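Local coordinates for protein alpha-amylase inhibitor 0.19 (PDB 1HSS) that inhibits alpha-amylases as a secreted, disulfide-rich homodimer of the wheat kernel and is also an allergen bound by IgE, at residues A16-R21 and C42-H47; P22-Q27 and L90-I95; A56-L61 and C115-A120. One frame throughout, in Å; residues are numbered along the deposited sequence.

In the fold
All three contacts tie together the helices of one small disulfide-laced domain. Contact 1 is only partly buried: the approach to helix 20-27 meets the end of helix 35-46, and a glutamine amide ties down a backbone N-H beside a leucine pair. Contacts 2 and 3 are buried. Contact 2 reuses helix 20-27, packing it on helix 85-92 through aliphatic groups and two bridging waters; contact 3 sets the short helix 116-119 on helix 53-67 through almost wholly apolar contacts. Leu45 of contact 1 packs on Ile95 of contact 2, Leu24 of contact 2 on Met60 of contact 3. Only contacts 2 and 3 touch the second subunit.

Contact 1: A16-R21 and C42-H47; sequences ALPACR and CQQLAH
Leu17 and Gln44 bring the two backbones nearest, 6.3 Å between their CA atoms, where the turn leading into helix 20-27 passes the last turn of helix 35-46. The one hydrogen bond across the segments is made by the amide of Gln44. Its chain is extended beyond CG and spans the gap, so that OE1 accepts the backbone N-H of Ala19 at 2.9 Å with an N-H...O angle of 156°. The donor comes in tilted 18° from the carbonyl plane of the amide. Glutamine suits the place: it is long enough to reach a neighbouring backbone from a helix, and it offers an uncharged acceptor to an N-H at the start of a helix. The same oxygen also rests against carbon, with Ala19 CB at 3.2 Å and Pro18 CD at 3.3 Å; the proline nitrogen, being tertiary, cannot donate. Small Ala19 lets the amide come this close, while Pro18, with its restricted phi, probably stiffens the turn. A disulfide from Cys20 to Cys41 joins the two helices directly, while Cys42, next in the chain, is bonded to Cys99 elsewhere in the fold; the adjacent Cys-Cys pair is a hallmark of the prolamin superfamily. Next to the amide lies an apolar patch. Leu17 carries CG beside its backbone N (chi1 -48°), and this places CD1 4.0 Å from Leu45 CD2, the two side chains crossing at about a right angle. Its other methyl, CD2, lies 4.1 Å from Gln44 CB, the two side chains running antiparallel alongside each other. Leu45 also lies near Cys20, whose SG is 4.5 Å from Leu45 CG, and it also packs on Leu101 and Arg53.

Contact 2: P22-Q27 and L90-I95; sequences PLLRLQ and LTAASI
Leu24 lays its isobutyl end against Thr91 and Ala92, with CD1 3.6 Å from Thr91 CG2 and CD2 4.0 Å from Ala92 CB. CG stands anti to the backbone N (chi1 175°), which carries both methyls across to the neighbouring helix. The small Ala92 lets a branched leucine lie close to the helix backbone; Leu24 also packs on Met60, Met64 and Phe80. One turn on, Gln27 passes obliquely over the methyl of Thr91, its NE2 3.4 Å from Thr91 CG2. Threonine serves two purposes here. With OG1 beside the backbone N (chi1 -56°), the methyl CG2 takes the position opposite that nitrogen and faces Leu24 and Gln27, while OG1 is directed to its own helix, hydrogen-bonded to Val87 O. Water bridges the polar groups that do not meet directly. One molecule donates both to Gln27 O and to Thr91 OG1, the latter at 2.7 Å. Another donates to Thr91 O at 3.0 Å and takes a weak bond from Gln27 NE2, so the buried amide nitrogen has a partner although it sits against the carbons Thr91 CG2 and Ile95 CG1. Ile95 closes the inner end: its CG2 meets Leu23 CD2 tip to tip at 3.9 Å, and its CD1 lies 4.2 Å from Leu24 CB. A type I turn from Ala92 to Ile95 brings this isoleucine round to the same side as Thr91. Beyond the contact, Tyr113 and Val114 of the second subunit pack on Gln27 and Thr91, respectively, placing this edge beside the dimer interface. Aliphatic packing of helix 20-27 on helix 85-92 is part of the compact helical core of the cereal trypsin/alpha-amylase inhibitor fold.

Contact 3: A56-L61 and C115-A120; sequences ALYSML and CKDVAA
The carbonyl oxygen of Cys115, whose sulfur rests on Leu57, receives two backbone N-H groups, Ala119 N at 3.2 Å and, weakly, Val118 N, and so starts the short helix 116-119. Val118, on that helix, reaches helix 53-67 with both methyls and makes the largest share of the contact. With CG1 trans to the backbone N (chi1 178°), its two methyls divide the work. CG2 lies over the backbone of the longer helix, 3.7 Å from Tyr58 N and 4.1 Å from Leu57 CB, whereas CG1 meets Leu61 CD2 at 4.0 Å. A beta-branched residue fits here, since both branches start close to the backbone and bring the short helix near: the CA atoms of Tyr58 and Val118 are 5.3 Å apart. Leu57 fills the flank, its CD1 4.0 Å from Cys115 SG. Nearer the surface, the Tyr58 ring presents an edge, through CE2, to Asp117 O at 3.6 Å, the oxygen lying near the ring plane. CG of Tyr58 sits beside the carbonyl carbon (chi1 -163°), which carries the ring out alongside the short helix, where it also meets Tyr121 edge-to-face. Deeper in the fold, Val118 also touches Ala92 and Leu61 touches Val88, so the hydrophobic patch continues into helix 85-92. The disulfide from Cys115 to Cys54 fastens the carboxy-terminal segment to the start of helix 53-67, the covalent cross-linking of helices characteristic of this five-disulfide cereal inhibitor family.

Contact 1: A16-R21 and C42-H47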
ATOM      1  N   ALA A  16      10.717  17.011   0.209  1.00 23.41           N
ATOM      2  CA  ALA A  16      10.825  15.677   0.771  1.00 21.78           C
ATOM      3  C   ALA A  16      10.909  14.636  -0.342  1.00 20.69           C
ATOM      4  O   ALA A  16      10.345  14.827  -1.412  1.00 20.83           O
ATOM      5  CB  ALA A  16       9.628  15.404   1.696  1.00 15.20           C
ATOM      6  N   LEU A  17      11.775  13.645  -0.163  1.00 20.26           N
ATOM      7  CA  LEU A  17      11.798  12.453  -1.024  1.00 19.94           C
ATOM      8  C   LEU A  17      11.697  12.737  -2.528  1.00 21.33           C
ATOM      9  O   LEU A  17      10.827  12.203  -3.211  1.00 21.03           O
ATOM     10  CB  LEU A  17      10.683  11.487  -0.624  1.00 14.81           C
ATOM     11  CG  LEU A  17      10.607  11.204   0.866  1.00 11.40           C
ATOM     12  CD1 LEU A  17       9.381  10.414   1.168  1.00  7.39           C
ATOM     13  CD2 LEU A  17      11.837  10.483   1.317  1.00 11.74           C
ATOM     14  N   PRO A  18      12.679  13.467  -3.083  1.00 23.34           N
ATOM     15  CA  PRO A  18      12.732  13.762  -4.518  1.00 19.99           C
ATOM     16  C   PRO A  18      12.629  12.510  -5.390  1.00 20.06           C
ATOM     17  O   PRO A  18      11.948  12.513  -6.418  1.00 24.43           O
ATOM     18  CB  PRO A  18      14.085  14.439  -4.688  1.00 21.15           C
ATOM     19  CG  PRO A  18      14.389  14.990  -3.361  1.00 24.00           C
ATOM     20  CD  PRO A  18      13.852  14.015  -2.381  1.00 22.11           C
ATOM     21  N   ALA A  19      13.272  11.428  -4.948  1.00 21.30           N
ATOM     22  CA  ALA A  19      13.336  10.193  -5.717  1.00 19.68           C
ATOM     23  C   ALA A  19      12.020   9.436  -5.708  1.00 17.45           C
ATOM     24  O   ALA A  19      11.788   8.572  -6.538  1.00 18.48           O
ATOM     25  CB  ALA A  19      14.417   9.322  -5.166  1.00 18.76           C
ATOM     26  N   CYS A  20      11.161   9.740  -4.750  1.00 17.62           N
ATOM     27  CA  CYS A  20       9.911   9.013  -4.634  1.00 18.26           C
ATOM     28  C   CYS A  20       8.811   9.638  -5.456  1.00 18.33           C
ATOM     29  O   CYS A  20       7.788   9.014  -5.701  1.00 19.30           O
ATOM     30  CB  CYS A  20       9.472   8.900  -3.164  1.00 18.90           C
ATOM     31  SG  CYS A  20      10.627   7.932  -2.144  1.00 18.28           S
ATOM     32  N   ARG A  21       9.026  10.867  -5.893  1.00 18.42           N
ATOM     33  CA  ARG A  21       8.003  11.590  -6.612  1.00 21.39           C
ATOM     34  C   ARG A  21       7.767  10.969  -7.990  1.00 24.09           C
ATOM     35  O   ARG A  21       6.626  10.730  -8.393  1.00 23.43           O
ATOM     36  CB  ARG A  21       8.390  13.076  -6.691  1.00 19.78           C
ATOM     37  CG  ARG A  21       8.128  13.771  -5.363  1.00 23.16           C
ATOM     38  CD  ARG A  21       9.205  14.695  -4.836  1.00 31.03           C
ATOM     39  NE  ARG A  21       8.754  16.082  -4.867  1.00 33.18           N
ATOM     40  CZ  ARG A  21       8.481  16.853  -3.814  1.00 28.86           C
ATOM     41  NH1 ARG A  21       8.981  16.609  -2.617  1.00 27.77           N
ATOM     42  NH2 ARG A  21       7.868  18.005  -4.025  1.00 32.58           N
ATOM     43  N   CYS A  42      13.426   4.094  -2.156  1.00 14.89           N
ATOM     44  CA  CYS A  42      13.556   3.338  -0.916  1.00 16.75           C
ATOM     45  C   CYS A  42      14.792   3.718  -0.122  1.00 16.36           C
ATOM     46  O   CYS A  42      14.767   3.748   1.103  1.00 20.00           O
ATOM     47  CB  CYS A  42      13.592   1.836  -1.230  1.00 19.54           C
ATOM     48  SG  CYS A  42      12.043   1.289  -1.994  1.00 19.53           S
ATOM     49  N   GLN A  43      15.889   3.939  -0.838  1.00 19.44           N
ATOM     50  CA  GLN A  43      17.141   4.435  -0.270  1.00 22.36           C
ATOM     51  C   GLN A  43      16.959   5.724   0.526  1.00 20.77           C
ATOM     52  O   GLN A  43      17.449   5.849   1.650  1.00 24.36           O
ATOM     53  CB  GLN A  43      18.135   4.662  -1.402  1.00 21.75           C
ATOM     54  CG  GLN A  43      19.275   5.622  -1.097  1.00 22.95           C
ATOM     55  CD  GLN A  43      20.456   4.958  -0.424  1.00 26.65           C
ATOM     56  OE1 GLN A  43      20.353   3.846   0.101  1.00 22.63           O
ATOM     57  NE2 GLN A  43      21.570   5.676  -0.356  1.00 29.83           N
ATOM     58  N   GLN A  44      16.263   6.685  -0.070  1.00 20.11           N
ATOM     59  CA  GLN A  44      15.856   7.911   0.613  1.00 19.82           C
ATOM     60  C   GLN A  44      14.923   7.698   1.819  1.00 21.74           C
ATOM     61  O   GLN A  44      15.128   8.309   2.866  1.00 25.57           O
ATOM     62  CB  GLN A  44      15.197   8.864  -0.387  1.00 27.07           C
ATOM     63  CG  GLN A  44      16.146   9.901  -0.967  1.00 31.75           C
ATOM     64  CD  GLN A  44      15.572  10.682  -2.156  1.00 32.54           C
ATOM     65  OE1 GLN A  44      14.354  10.791  -2.342  1.00 30.71           O
ATOM     66  NE2 GLN A  44      16.463  11.226  -2.968  1.00 31.40           N
ATOM     67  N   LEU A  45      13.917   6.828   1.690  1.00 20.23           N
ATOM     68  CA  LEU A  45      13.070   6.462   2.830  1.00 19.53           C
ATOM     69  C   LEU A  45      13.845   5.775   3.955  1.00 19.58           C
ATOM     70  O   LEU A  45      13.658   6.106   5.124  1.00 21.55           O
ATOM     71  CB  LEU A  45      11.911   5.563   2.397  1.00 14.90           C
ATOM     72  CG  LEU A  45      10.604   6.266   2.010  1.00 16.69           C
ATOM     73  CD1 LEU A  45       9.633   5.271   1.422  1.00 14.49           C
ATOM     74  CD2 LEU A  45       9.995   6.979   3.219  1.00 15.83           C
ATOM     75  N   ALA A  46      14.783   4.897   3.590  1.00 19.62           N
ATOM     76  CA  ALA A  46      15.568   4.123   4.554  1.00 18.03           C
ATOM     77  C   ALA A  46      16.347   5.007   5.531  1.00 20.55           C
ATOM     78  O   ALA A  46      16.499   4.668   6.706  1.00 20.80           O
ATOM     79  CB  ALA A  46      16.528   3.193   3.818  1.00 19.84           C
ATOM     80  N   HIS A  47      16.773   6.175   5.069  1.00 22.49           N
ATOM     81  CA  HIS A  47      17.547   7.090   5.907  1.00 28.19           C
ATOM     82  C   HIS A  47      16.729   7.874   6.922  1.00 27.75           C
ATOM     83  O   HIS A  47      17.273   8.428   7.868  1.00 31.89           O
ATOM     84  CB  HIS A  47      18.317   8.073   5.040  1.00 37.46           C
ATOM     85  CG  HIS A  47      19.255   7.413   4.084  1.00 52.33           C
ATOM     86  ND1 HIS A  47      19.881   8.095   3.061  1.00 62.49           N
ATOM     87  CD2 HIS A  47      19.637   6.119   3.965  1.00 54.68           C
ATOM     88  CE1 HIS A  47      20.617   7.251   2.357  1.00 63.45           C
ATOM     89  NE2 HIS A  47      20.487   6.045   2.887  1.00 62.09           N
TER

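Contact 2: P22-Q27 and L90-I95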
ATOM      1  N   PRO A  22       8.844  10.582  -8.683  1.00 23.88           N
ATOM      2  CA  PRO A  22       8.648   9.864  -9.939  1.00 21.22           C
ATOM      3  C   PRO A  22       8.073   8.456  -9.761  1.00 21.54           C
ATOM      4  O   PRO A  22       7.333   7.978 -10.599  1.00 23.51           O
ATOM      5  CB  PRO A  22      10.051   9.843 -10.551  1.00 24.52           C
ATOM      6  CG  PRO A  22      10.971  10.124  -9.416  1.00 24.88           C
ATOM      7  CD  PRO A  22      10.219  11.093  -8.582  1.00 22.39           C
ATOM      8  N   LEU A  23       8.420   7.791  -8.670  1.00 22.89           N
ATOM      9  CA  LEU A  23       7.836   6.506  -8.339  1.00 19.32           C
ATOM     10  C   LEU A  23       6.319   6.605  -8.207  1.00 19.16           C
ATOM     11  O   LEU A  23       5.597   5.823  -8.805  1.00 20.69           O
ATOM     12  CB  LEU A  23       8.416   6.003  -7.029  1.00 20.09           C
ATOM     13  CG  LEU A  23       7.758   4.712  -6.549  1.00 22.22           C
ATOM     14  CD1 LEU A  23       8.085   3.613  -7.533  1.00 24.39           C
ATOM     15  CD2 LEU A  23       8.251   4.332  -5.158  1.00 19.93           C
ATOM     16  N   LEU A  24       5.848   7.554  -7.396  1.00 20.16           N
ATOM     17  CA  LEU A  24       4.419   7.774  -7.163  1.00 18.99           C
ATOM     18  C   LEU A  24       3.621   8.091  -8.447  1.00 21.80           C
ATOM     19  O   LEU A  24       2.513   7.600  -8.634  1.00 24.28           O
ATOM     20  CB  LEU A  24       4.237   8.891  -6.122  1.00 14.47           C
ATOM     21  CG  LEU A  24       2.802   9.348  -5.834  1.00 18.07           C
ATOM     22  CD1 LEU A  24       1.906   8.154  -5.450  1.00 15.68           C
ATOM     23  CD2 LEU A  24       2.813  10.385  -4.746  1.00 15.18           C
ATOM     24  N   ARG A  25       4.217   8.849  -9.359  1.00 24.44           N
ATOM     25  CA  ARG A  25       3.591   9.160 -10.645  1.00 23.63           C
ATOM     26  C   ARG A  25       3.465   7.989 -11.607  1.00 23.13           C
ATOM     27  O   ARG A  25       2.506   7.935 -12.375  1.00 23.27           O
ATOM     28  CB  ARG A  25       4.331  10.298 -11.328  1.00 25.70           C
ATOM     29  CG  ARG A  25       3.981  11.639 -10.746  1.00 31.11           C
ATOM     30  CD  ARG A  25       4.186  12.703 -11.774  1.00 34.90           C
ATOM     31  NE  ARG A  25       5.426  13.406 -11.517  1.00 47.07           N
ATOM     32  CZ  ARG A  25       5.489  14.580 -10.893  1.00 57.04           C
ATOM     33  NH1 ARG A  25       4.372  15.299 -10.691  1.00 57.07           N
ATOM     34  NH2 ARG A  25       6.678  15.062 -10.525  1.00 58.56           N
ATOM     35  N   LEU A  26       4.432   7.069 -11.572  1.00 23.74           N
ATOM     36  CA  LEU A  26       4.350   5.795 -12.298  1.00 22.03           C
ATOM     37  C   LEU A  26       3.350   4.814 -11.668  1.00 21.39           C
ATOM     38  O   LEU A  26       2.487   4.241 -12.338  1.00 22.03           O
ATOM     39  CB  LEU A  26       5.727   5.124 -12.361  1.00 22.16           C
ATOM     40  CG  LEU A  26       6.819   5.766 -13.221  1.00 22.73           C
ATOM     41  CD1 LEU A  26       8.192   5.194 -12.849  1.00 25.24           C
ATOM     42  CD2 LEU A  26       6.501   5.526 -14.686  1.00 23.63           C
ATOM     43  N   GLN A  27       3.456   4.644 -10.364  1.00 19.56           N
ATOM     44  CA  GLN A  27       2.569   3.747  -9.681  1.00 19.13           C
ATOM     45  C   GLN A  27       1.111   4.136  -9.746  1.00 16.89           C
ATOM     46  O   GLN A  27       0.266   3.255  -9.816  1.00 20.69           O
ATOM     47  CB  GLN A  27       2.963   3.626  -8.232  1.00 18.93           C
ATOM     48  CG  GLN A  27       4.211   2.839  -8.001  1.00 21.34           C
ATOM     49  CD  GLN A  27       4.407   2.576  -6.528  1.00 25.74           C
ATOM     50  OE1 GLN A  27       4.455   1.426  -6.098  1.00 36.98           O
ATOM     51  NE2 GLN A  27       4.424   3.636  -5.733  1.00 25.18           N
ATOM     52  N   LEU A  90      -3.698   6.669  -1.674  1.00 22.22           N
ATOM     53  CA  LEU A  90      -3.536   5.275  -1.289  1.00 18.92           C
ATOM     54  C   LEU A  90      -2.173   4.733  -1.689  1.00 20.19           C
ATOM     55  O   LEU A  90      -1.585   3.943  -0.959  1.00 20.41           O
ATOM     56  CB  LEU A  90      -4.610   4.435  -1.940  1.00 24.97           C
ATOM     57  CG  LEU A  90      -5.388   3.513  -1.015  1.00 31.04           C
ATOM     58  CD1 LEU A  90      -5.977   4.304   0.144  1.00 31.38           C
ATOM     59  CD2 LEU A  90      -6.493   2.846  -1.820  1.00 35.89           C
ATOM     60  N   THR A  91      -1.680   5.129  -2.856  1.00 19.13           N
ATOM     61  CA  THR A  91      -0.343   4.720  -3.336  1.00 19.27           C
ATOM     62  C   THR A  91       0.805   5.353  -2.510  1.00 17.66           C
ATOM     63  O   THR A  91       1.671   4.662  -1.962  1.00 18.22           O
ATOM     64  CB  THR A  91      -0.165   5.090  -4.842  1.00 15.76           C
ATOM     65  OG1 THR A  91      -1.224   4.503  -5.599  1.00 17.22           O
ATOM     66  CG2 THR A  91       1.169   4.611  -5.389  1.00 14.03           C
ATOM     67  N   ALA A  92       0.689   6.649  -2.263  1.00 16.18           N
ATOM     68  CA  ALA A  92       1.642   7.327  -1.415  1.00 17.40           C
ATOM     69  C   ALA A  92       1.707   6.712   0.010  1.00 18.96           C
ATOM     70  O   ALA A  92       2.795   6.510   0.554  1.00 19.71           O
ATOM     71  CB  ALA A  92       1.299   8.823  -1.364  1.00 16.86           C
ATOM     72  N   ALA A  93       0.555   6.305   0.553  1.00 20.34           N
ATOM     73  CA  ALA A  93       0.453   5.715   1.896  1.00 17.68           C
ATOM     74  C   ALA A  93       1.172   4.364   2.038  1.00 19.91           C
ATOM     75  O   ALA A  93       1.422   3.905   3.153  1.00 17.88           O
ATOM     76  CB  ALA A  93      -1.030   5.552   2.284  1.00 17.20           C
ATOM     77  N   SER A  94       1.480   3.701   0.926  1.00 19.47           N
ATOM     78  CA  SER A  94       2.032   2.347   1.007  1.00 17.02           C
ATOM     79  C   SER A  94       3.375   2.197   0.290  1.00 16.56           C
ATOM     80  O   SER A  94       3.886   1.086   0.136  1.00 18.55           O
ATOM     81  CB  SER A  94       1.026   1.361   0.426  1.00 19.94           C
ATOM     82  OG  SER A  94       0.683   1.754  -0.886  1.00 17.47           O
ATOM     83  N   ILE A  95       4.006   3.319  -0.029  1.00 14.24           N
ATOM     84  CA  ILE A  95       5.334   3.312  -0.676  1.00 16.51           C
ATOM     85  C   ILE A  95       6.403   2.704   0.243  1.00 16.10           C
ATOM     86  O   ILE A  95       7.254   1.916  -0.169  1.00 18.02           O
ATOM     87  CB  ILE A  95       5.757   4.743  -1.083  1.00 13.39           C
ATOM     88  CG1 ILE A  95       4.936   5.199  -2.292  1.00 11.69           C
ATOM     89  CG2 ILE A  95       7.257   4.790  -1.380  1.00 11.89           C
ATOM     90  CD1 ILE A  95       5.260   6.613  -2.751  1.00 21.20           C
TER
HETATM   91  O   HOH W   1      -1.135   2.568  -7.491  1.00 24.99           O
HETATM   92  O   HOH W   2       2.914   2.277  -3.247  1.00 28.67           O

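Contact 3: A56-L61 and C115-A120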
ATOM      1  N   ALA A  56       7.659  12.371   6.216  1.00 16.86           N
ATOM      2  CA  ALA A  56       8.319  12.637   4.936  1.00 15.95           C
ATOM      3  C   ALA A  56       7.409  12.434   3.725  1.00 15.62           C
ATOM      4  O   ALA A  56       7.380  13.271   2.827  1.00 19.61           O
ATOM      5  CB  ALA A  56       9.535  11.794   4.798  1.00  6.98           C
ATOM      6  N   LEU A  57       6.619  11.363   3.740  1.00 17.25           N
ATOM      7  CA  LEU A  57       5.678  11.060   2.658  1.00 17.76           C
ATOM      8  C   LEU A  57       4.516  12.060   2.580  1.00 18.22           C
ATOM      9  O   LEU A  57       4.130  12.477   1.498  1.00 16.94           O
ATOM     10  CB  LEU A  57       5.131   9.628   2.810  1.00 16.57           C
ATOM     11  CG  LEU A  57       6.051   8.522   2.290  1.00 13.75           C
ATOM     12  CD1 LEU A  57       5.624   7.190   2.834  1.00 16.14           C
ATOM     13  CD2 LEU A  57       6.056   8.508   0.783  1.00 13.10           C
ATOM     14  N   TYR A  58       3.954  12.433   3.728  1.00 22.18           N
ATOM     15  CA  TYR A  58       2.904  13.456   3.797  1.00 19.95           C
ATOM     16  C   TYR A  58       3.379  14.789   3.190  1.00 21.68           C
ATOM     17  O   TYR A  58       2.713  15.372   2.333  1.00 22.08           O
ATOM     18  CB  TYR A  58       2.498  13.650   5.254  1.00 16.25           C
ATOM     19  CG  TYR A  58       1.192  14.344   5.420  1.00 19.05           C
ATOM     20  CD1 TYR A  58       1.115  15.727   5.381  1.00 20.94           C
ATOM     21  CD2 TYR A  58       0.034  13.630   5.612  1.00 18.62           C
ATOM     22  CE1 TYR A  58      -0.096  16.389   5.528  1.00 23.44           C
ATOM     23  CE2 TYR A  58      -1.185  14.271   5.754  1.00 24.49           C
ATOM     24  CZ  TYR A  58      -1.250  15.658   5.713  1.00 25.71           C
ATOM     25  OH  TYR A  58      -2.458  16.320   5.862  1.00 24.88           O
ATOM     26  N   SER A  59       4.566  15.221   3.610  1.00 22.23           N
ATOM     27  CA  SER A  59       5.226  16.425   3.108  1.00 22.50           C
ATOM     28  C   SER A  59       5.421  16.381   1.600  1.00 22.22           C
ATOM     29  O   SER A  59       5.196  17.372   0.915  1.00 23.77           O
ATOM     30  CB  SER A  59       6.593  16.599   3.798  1.00 21.38           C
ATOM     31  OG  SER A  59       7.342  17.677   3.265  1.00 22.51           O
ATOM     32  N   MET A  60       5.917  15.255   1.095  1.00 23.88           N
ATOM     33  CA  MET A  60       6.088  15.046  -0.351  1.00 21.44           C
ATOM     34  C   MET A  60       4.783  15.197  -1.149  1.00 20.46           C
ATOM     35  O   MET A  60       4.733  15.957  -2.108  1.00 23.65           O
ATOM     36  CB  MET A  60       6.676  13.658  -0.612  1.00 23.14           C
ATOM     37  CG  MET A  60       6.915  13.342  -2.083  1.00 23.40           C
ATOM     38  SD  MET A  60       7.040  11.575  -2.437  1.00 23.14           S
ATOM     39  CE  MET A  60       5.427  11.129  -2.207  1.00 20.88           C
ATOM     40  N   LEU A  61       3.734  14.479  -0.727  1.00 18.63           N
ATOM     41  CA  LEU A  61       2.414  14.505  -1.357  1.00 21.72           C
ATOM     42  C   LEU A  61       1.794  15.896  -1.338  1.00 25.12           C
ATOM     43  O   LEU A  61       1.172  16.314  -2.306  1.00 26.60           O
ATOM     44  CB  LEU A  61       1.481  13.539  -0.632  1.00 18.73           C
ATOM     45  CG  LEU A  61       0.096  13.436  -1.245  1.00 17.39           C
ATOM     46  CD1 LEU A  61       0.243  12.924  -2.664  1.00 15.78           C
ATOM     47  CD2 LEU A  61      -0.770  12.524  -0.405  1.00 17.17           C
ATOM     48  N   CYS A 115       1.076   4.095   5.946  1.00 20.15           N
ATOM     49  CA  CYS A 115       0.860   5.407   6.563  1.00 20.65           C
ATOM     50  C   CYS A 115      -0.583   5.906   6.480  1.00 19.25           C
ATOM     51  O   CYS A 115      -0.917   6.649   5.563  1.00 20.60           O
ATOM     52  CB  CYS A 115       1.765   6.451   5.900  1.00 15.79           C
ATOM     53  SG  CYS A 115       3.528   6.120   6.101  1.00 20.35           S
ATOM     54  N   LYS A 116      -1.356   5.707   7.542  1.00 22.67           N
ATOM     55  CA  LYS A 116      -2.783   6.076   7.529  1.00 26.19           C
ATOM     56  C   LYS A 116      -3.063   7.580   7.466  1.00 26.03           C
ATOM     57  O   LYS A 116      -4.060   8.013   6.882  1.00 28.65           O
ATOM     58  CB  LYS A 116      -3.520   5.463   8.725  1.00 26.54           C
ATOM     59  CG  LYS A 116      -3.130   6.029  10.069  1.00 28.14           C
ATOM     60  CD  LYS A 116      -3.867   5.298  11.177  1.00 33.85           C
ATOM     61  CE  LYS A 116      -3.346   5.687  12.555  1.00 34.06           C
ATOM     62  NZ  LYS A 116      -3.885   6.992  13.016  1.00 35.38           N
ATOM     63  N   ASP A 117      -2.141   8.377   7.997  1.00 27.75           N
ATOM     64  CA  ASP A 117      -2.231   9.835   7.910  1.00 27.85           C
ATOM     65  C   ASP A 117      -2.124  10.347   6.463  1.00 25.30           C
ATOM     66  O   ASP A 117      -2.934  11.164   6.033  1.00 21.77           O
ATOM     67  CB  ASP A 117      -1.165  10.487   8.813  1.00 33.75           C
ATOM     68  CG  ASP A 117       0.277   9.964   8.548  1.00 35.48           C
ATOM     69  OD1 ASP A 117       0.496   8.730   8.444  1.00 31.48           O
ATOM     70  OD2 ASP A 117       1.214  10.799   8.546  1.00 39.83           O
ATOM     71  N   VAL A 118      -1.262   9.706   5.677  1.00 24.71           N
ATOM     72  CA  VAL A 118      -1.107  10.014   4.257  1.00 22.21           C
ATOM     73  C   VAL A 118      -2.300   9.531   3.418  1.00 22.66           C
ATOM     74  O   VAL A 118      -2.679  10.179   2.448  1.00 22.44           O
ATOM     75  CB  VAL A 118       0.204   9.387   3.711  1.00 20.05           C
ATOM     76  CG1 VAL A 118       0.350   9.653   2.210  1.00 14.90           C
ATOM     77  CG2 VAL A 118       1.394   9.935   4.465  1.00 16.59           C
ATOM     78  N   ALA A 119      -2.875   8.380   3.775  1.00 23.81           N
ATOM     79  CA  ALA A 119      -4.076   7.870   3.105  1.00 26.24           C
ATOM     80  C   ALA A 119      -5.317   8.764   3.313  1.00 28.81           C
ATOM     81  O   ALA A 119      -6.257   8.758   2.520  1.00 30.74           O
ATOM     82  CB  ALA A 119      -4.368   6.451   3.573  1.00 21.82           C
ATOM     83  N   ALA A 120      -5.292   9.557   4.371  1.00 28.49           N
ATOM     84  CA  ALA A 120      -6.392  10.445   4.693  1.00 31.75           C
ATOM     85  C   ALA A 120      -6.158  11.912   4.319  1.00 31.51           C
ATOM     86  O   ALA A 120      -6.929  12.780   4.688  1.00 30.74           O
ATOM     87  CB  ALA A 120      -6.698  10.333   6.160  1.00 30.16           C
TER